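Local coordinates for protein phosphoacetylglucosamine mutase (Aspergillus lentulus, PDB 5O9X) that probably interconverts the 6-phosphate and 1-phosphate of N-acetylglucosamine, as a phosphoacetylglucosamine mutase that binds glucose 1,6-bisphosphate, at residues 51-56 and 60-65; 90-95 and 116-121. The protein carries 1 engineered substitution. All coordinates share one frame; numbering follows the deposited sequence.

Both contacts lie in the alpha/beta/alpha domain I of the phosphohexomutase fold, on the same side of the chain's centre, with their own centres about 12 Å apart. Contact 1 closes before contact 2 opens along the chain: it joins the end of helix 40-56 to strand 61-66 of the mixed five-stranded sheet, whereas contact 2 brings together helices 91-101 and 107-118. Helix 40-56 links the two. Its last residue, Lys-56, sends NZ to the carbonyl oxygens of Ile-118 and Asp-119 in probable hydrogen bonds, and Lys-55 packs on Val-120. The end of helix 107-118 is thereby tied to a helix that itself rests on the sheet.

Contact 1: 51-56 and 60-65; sequences TLRSKK and QWIGVM
The peptide carbonyl of Gln-60 is the flat group that the Ser-54 hydroxyl meets: Ser-54 OG approaches Gln-60 O from 29° off the carbonyl plane and donates a short hydrogen bond of 2.7 Å. A second flat group, the Arg-53 guanidinium, turns elsewhere, with NE in a salt bridge to Asp-82 and the group in a cation-pi interaction with Trp-92. With OG anti to the backbone N (chi1 -179°), Ser-54 holds its hydroxyl out beside the helix, and the same oxygen also takes the backbone N-H of Arg-127, so two bonds grip it.

Next to the polar pair, the CB of Ile-62 is directed toward the helix. Its CG1 lies against the backbone of Ser-54, 3.6 Å from Ser-54 CA, while Ile-62 CD1 reaches Arg-53 CG, also at 3.6 Å. Arg-53 crosses the isoleucine at about a right angle, with CG against the methyl; the bend at chi2 (64°) then directs the rest of the chain.

Helix 40-56 is the connection of a beta-alpha-beta crossover from strand 32-35 to the parallel strand 61-66, with strand 75-81 lying between them in the sheet. Here the chain leaves the helix and turns into the second strand; Leu-52 meets helix 107-118. The chemistry implies a buried seam in which the serine hydroxyl, used as both donor and acceptor, satisfies the Gln-60 carbonyl and the Arg-127 amide, while the Ile-62 side chain adds purely apolar packing on Arg-53 and Ser-54.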
# COMPACT_ATOMS: atom_id res chain seq x y z
N THR A 51 -15.23 -16.86 3.26
CA THR A 51 -16.12 -17.63 4.20
C THR A 51 -15.24 -18.66 5.00
O THR A 51 -15.28 -18.70 6.23
CB THR A 51 -17.23 -18.41 3.45
OG1 THR A 51 -18.12 -17.51 2.79
CG2 THR A 51 -18.09 -19.25 4.46
N LEU A 52 -14.41 -19.41 4.28
CA LEU A 52 -13.53 -20.39 4.91
C LEU A 52 -12.56 -19.74 5.87
O LEU A 52 -12.26 -20.32 6.94
CB LEU A 52 -12.76 -21.22 3.87
CG LEU A 52 -13.65 -22.15 3.01
CD1 LEU A 52 -12.77 -22.98 2.10
CD2 LEU A 52 -14.56 -23.08 3.83
N ARG A 53 -12.06 -18.55 5.51
CA ARG A 53 -11.07 -17.89 6.35
C ARG A 53 -11.70 -17.48 7.63
O ARG A 53 -11.12 -17.68 8.72
CB ARG A 53 -10.39 -16.64 5.66
CG ARG A 53 -9.31 -15.95 6.50
CD ARG A 53 -8.15 -16.89 6.74
NE ARG A 53 -7.03 -16.23 7.37
CZ ARG A 53 -6.09 -16.84 8.06
NH1 ARG A 53 -6.18 -18.17 8.32
NH2 ARG A 53 -5.08 -16.12 8.51
N SER A 54 -12.88 -16.89 7.52
CA SER A 54 -13.56 -16.38 8.70
C SER A 54 -13.88 -17.55 9.64
O SER A 54 -13.61 -17.45 10.85
CB SER A 54 -14.86 -15.71 8.29
OG SER A 54 -15.50 -15.21 9.44
N LYS A 55 -14.49 -18.61 9.07
CA LYS A 55 -14.79 -19.86 9.85
C LYS A 55 -13.55 -20.43 10.57
O LYS A 55 -13.61 -20.68 11.81
CB LYS A 55 -15.48 -20.91 8.94
CG LYS A 55 -16.93 -20.61 8.62
CD LYS A 55 -17.48 -21.71 7.69
CE LYS A 55 -18.87 -21.46 7.18
NZ LYS A 55 -19.93 -21.71 8.22
N LYS A 56 -12.41 -20.52 9.86
CA LYS A 56 -11.14 -21.01 10.45
C LYS A 56 -10.71 -20.13 11.60
O LYS A 56 -10.15 -20.66 12.59
CB LYS A 56 -9.99 -21.09 9.43
CG LYS A 56 -8.68 -21.69 9.95
CD LYS A 56 -8.85 -23.15 10.46
CE LYS A 56 -7.49 -23.79 10.77
NZ LYS A 56 -7.71 -25.18 11.27
N GLN A 60 -14.30 -14.50 12.94
CA GLN A 60 -13.76 -13.13 12.97
C GLN A 60 -14.07 -12.52 11.60
O GLN A 60 -14.18 -13.22 10.62
CB GLN A 60 -12.27 -13.09 13.28
CG GLN A 60 -11.93 -13.07 14.79
CD GLN A 60 -10.44 -13.09 15.04
OE1 GLN A 60 -9.75 -13.98 14.60
NE2 GLN A 60 -9.94 -12.10 15.74
N TRP A 61 -14.36 -11.22 11.60
CA TRP A 61 -14.62 -10.50 10.37
C TRP A 61 -13.40 -10.56 9.46
O TRP A 61 -12.25 -10.24 9.84
CB TRP A 61 -15.02 -9.05 10.71
CG TRP A 61 -16.35 -9.00 11.35
CD1 TRP A 61 -16.62 -9.04 12.69
CD2 TRP A 61 -17.62 -8.92 10.67
NE1 TRP A 61 -18.01 -8.96 12.88
CE2 TRP A 61 -18.64 -8.90 11.67
CE3 TRP A 61 -18.00 -8.85 9.31
CZ2 TRP A 61 -20.00 -8.83 11.36
CZ3 TRP A 61 -19.36 -8.77 8.99
CH2 TRP A 61 -20.35 -8.77 10.04
N ILE A 62 -13.65 -11.01 8.24
CA ILE A 62 -12.61 -10.94 7.16
C ILE A 62 -13.04 -9.83 6.14
O ILE A 62 -14.22 -9.72 5.82
CB ILE A 62 -12.56 -12.31 6.48
CG1 ILE A 62 -12.01 -13.38 7.48
CG2 ILE A 62 -11.69 -12.32 5.20
CD1 ILE A 62 -10.64 -13.02 8.08
N GLY A 63 -12.08 -9.08 5.57
CA GLY A 63 -12.52 -7.97 4.65
C GLY A 63 -12.21 -8.41 3.23
O GLY A 63 -11.25 -9.23 2.98
N VAL A 64 -13.00 -7.87 2.28
CA VAL A 64 -12.68 -7.99 0.88
C VAL A 64 -12.74 -6.57 0.29
O VAL A 64 -13.73 -5.92 0.45
CB VAL A 64 -13.73 -8.88 0.14
CG1 VAL A 64 -13.33 -8.99 -1.33
CG2 VAL A 64 -13.72 -10.31 0.70
N MET A 65 -11.68 -6.12 -0.36
CA MET A 65 -11.69 -4.80 -1.00
C MET A 65 -11.68 -5.04 -2.51
O MET A 65 -10.79 -5.76 -3.00
CB MET A 65 -10.41 -4.02 -0.62
CG MET A 65 -10.34 -2.62 -1.25
SD MET A 65 -11.60 -1.52 -0.59
CE MET A 65 -11.45 -0.19 -1.77

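Contact 2: 90-95 and 116-121; sequences AEWEAY and KEIDVS
The backbones of the two helical ends stay well apart, Tyr-95 CA and Ile-118 CA being 9.1 Å from each other, and side chains alone bridge the gap. Ile-118 fills the angle between two aromatic rings. Its CD1 makes a CH-pi contact with the six-membered ring of Trp-92, 3.9 Å from the centroid, and a second, equally distant one with the ring of Tyr-95, over the face in both cases. The extended second torsion (chi2 -179°) carries CD1 out to this corner, while the other branch, CG2, touches the rim of the indole at Trp-92 CZ2, 3.5 Å away.

The rings are themselves packed together: Tyr-95 CD2 lies over the same indole face as the isoleucine methyl, and Trp-92 CD2 sits at the tyrosine edge. The carbonyl oxygen of Glu-91 is stationed 3.9 Å above the opposite face of Tyr-95, so the phenol ring has a peptide oxygen over one face and a methyl group over the other.

Helix 107-118 stops at this point in a Schellman motif, with Asp-119 as the C-prime residue of positive phi; Val-120 N returns to Val-115 O, and the bond from Asp-119 N to Lys-116 O is weak. The last turn thus delivers Ile-118 to helix 91-101 within domain I, beside Leu-49 of helix 40-56, which touches both aromatic side chains.

Toward the surface, Glu-117, extended beyond CG, slants across the tyrosine, its OE2 near the ring plane and 3.9 Å from Tyr-95 CE1. Its carboxylate is turned 78° from the ring. Elsewhere on helix 91-101, Glu-93 OE2 forms a salt bridge with Lys-364 of domain III.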
# COMPACT_ATOMS: atom_id res chain seq x y z
N ALA A 90 0.04 -15.42 3.98
CA ALA A 90 0.63 -15.96 2.71
C ALA A 90 0.22 -17.40 2.27
O ALA A 90 -0.00 -17.65 1.08
CB ALA A 90 2.13 -15.85 2.78
N GLU A 91 0.10 -18.34 3.22
CA GLU A 91 -0.23 -19.76 2.92
C GLU A 91 -1.62 -19.89 2.24
O GLU A 91 -1.94 -20.81 1.48
CB GLU A 91 -0.11 -20.53 4.25
CG GLU A 91 -0.56 -22.00 4.26
CD GLU A 91 0.59 -23.03 4.24
OE1 GLU A 91 1.75 -22.68 4.58
OE2 GLU A 91 0.33 -24.23 3.90
N TRP A 92 -2.48 -18.91 2.53
CA TRP A 92 -3.82 -18.90 2.03
C TRP A 92 -3.93 -18.33 0.62
O TRP A 92 -4.96 -18.52 -0.04
CB TRP A 92 -4.70 -18.12 3.01
CG TRP A 92 -5.17 -18.94 4.21
CD1 TRP A 92 -4.40 -19.43 5.29
CD2 TRP A 92 -6.51 -19.34 4.48
NE1 TRP A 92 -5.22 -20.17 6.15
CE2 TRP A 92 -6.51 -20.10 5.70
CE3 TRP A 92 -7.72 -19.16 3.79
CZ2 TRP A 92 -7.69 -20.61 6.26
CZ3 TRP A 92 -8.88 -19.68 4.35
CH2 TRP A 92 -8.85 -20.41 5.57
N GLU A 93 -2.86 -17.72 0.10
CA GLU A 93 -2.90 -17.29 -1.33
C GLU A 93 -3.02 -18.53 -2.25
O GLU A 93 -3.78 -18.48 -3.23
CB GLU A 93 -1.68 -16.44 -1.70
CG GLU A 93 -1.46 -15.26 -0.75
CD GLU A 93 -0.21 -14.49 -1.06
OE1 GLU A 93 0.62 -15.00 -1.87
OE2 GLU A 93 -0.09 -13.37 -0.55
N ALA A 94 -2.31 -19.63 -1.92
CA ALA A 94 -2.50 -20.90 -2.66
C ALA A 94 -3.92 -21.43 -2.65
O ALA A 94 -4.39 -21.97 -3.68
CB ALA A 94 -1.55 -22.02 -2.18
N TYR A 95 -4.58 -21.37 -1.51
CA TYR A 95 -5.98 -21.81 -1.47
C TYR A 95 -6.85 -20.91 -2.39
O TYR A 95 -7.73 -21.41 -3.12
CB TYR A 95 -6.53 -21.72 -0.07
CG TYR A 95 -5.73 -22.46 0.99
CD1 TYR A 95 -5.12 -23.71 0.71
CD2 TYR A 95 -5.66 -21.95 2.29
CE1 TYR A 95 -4.40 -24.39 1.70
CE2 TYR A 95 -4.97 -22.64 3.29
CZ TYR A 95 -4.35 -23.86 2.99
OH TYR A 95 -3.64 -24.49 3.98
N LYS A 116 -11.44 -29.87 4.48
CA LYS A 116 -10.63 -31.02 4.98
C LYS A 116 -9.19 -30.65 5.17
O LYS A 116 -8.63 -30.89 6.24
CB LYS A 116 -10.69 -32.23 4.03
CG LYS A 116 -11.74 -33.27 4.38
CD LYS A 116 -12.34 -33.88 3.11
CE LYS A 116 -13.67 -34.60 3.35
NZ LYS A 116 -13.52 -36.08 3.49
N GLU A 117 -8.58 -30.04 4.15
CA GLU A 117 -7.18 -29.73 4.18
C GLU A 117 -6.89 -28.64 5.26
O GLU A 117 -5.97 -28.77 6.08
CB GLU A 117 -6.70 -29.34 2.79
CG GLU A 117 -5.26 -28.80 2.76
CD GLU A 117 -4.72 -28.46 1.36
OE1 GLU A 117 -5.49 -28.52 0.34
OE2 GLU A 117 -3.51 -28.12 1.30
N ILE A 118 -7.71 -27.59 5.28
CA ILE A 118 -7.52 -26.48 6.23
C ILE A 118 -7.97 -26.95 7.67
O ILE A 118 -7.54 -26.41 8.72
CB ILE A 118 -8.27 -25.16 5.76
CG1 ILE A 118 -7.87 -24.75 4.30
CG2 ILE A 118 -7.99 -24.02 6.73
CD1 ILE A 118 -8.54 -23.47 3.78
N ASP A 119 -8.84 -27.96 7.67
CA ASP A 119 -9.52 -28.48 8.87
C ASP A 119 -10.36 -27.35 9.50
O ASP A 119 -9.99 -26.74 10.50
CB ASP A 119 -8.54 -29.20 9.82
CG ASP A 119 -9.22 -29.68 11.10
OD1 ASP A 119 -10.41 -30.04 11.02
OD2 ASP A 119 -8.57 -29.65 12.17
N VAL A 120 -11.44 -27.03 8.81
CA VAL A 120 -12.31 -25.92 9.20
C VAL A 120 -13.58 -26.48 9.83
O VAL A 120 -14.26 -27.32 9.21
CB VAL A 120 -12.69 -25.03 8.00
CG1 VAL A 120 -13.62 -23.90 8.42
CG2 VAL A 120 -11.43 -24.47 7.31
N SER A 121 -13.86 -26.02 11.06
CA SER A 121 -15.17 -26.27 11.74
C SER A 121 -16.35 -25.54 11.06
O SER A 121 -16.62 -24.35 11.38
CB SER A 121 -15.08 -25.91 13.23
OG SER A 121 -13.97 -26.55 13.82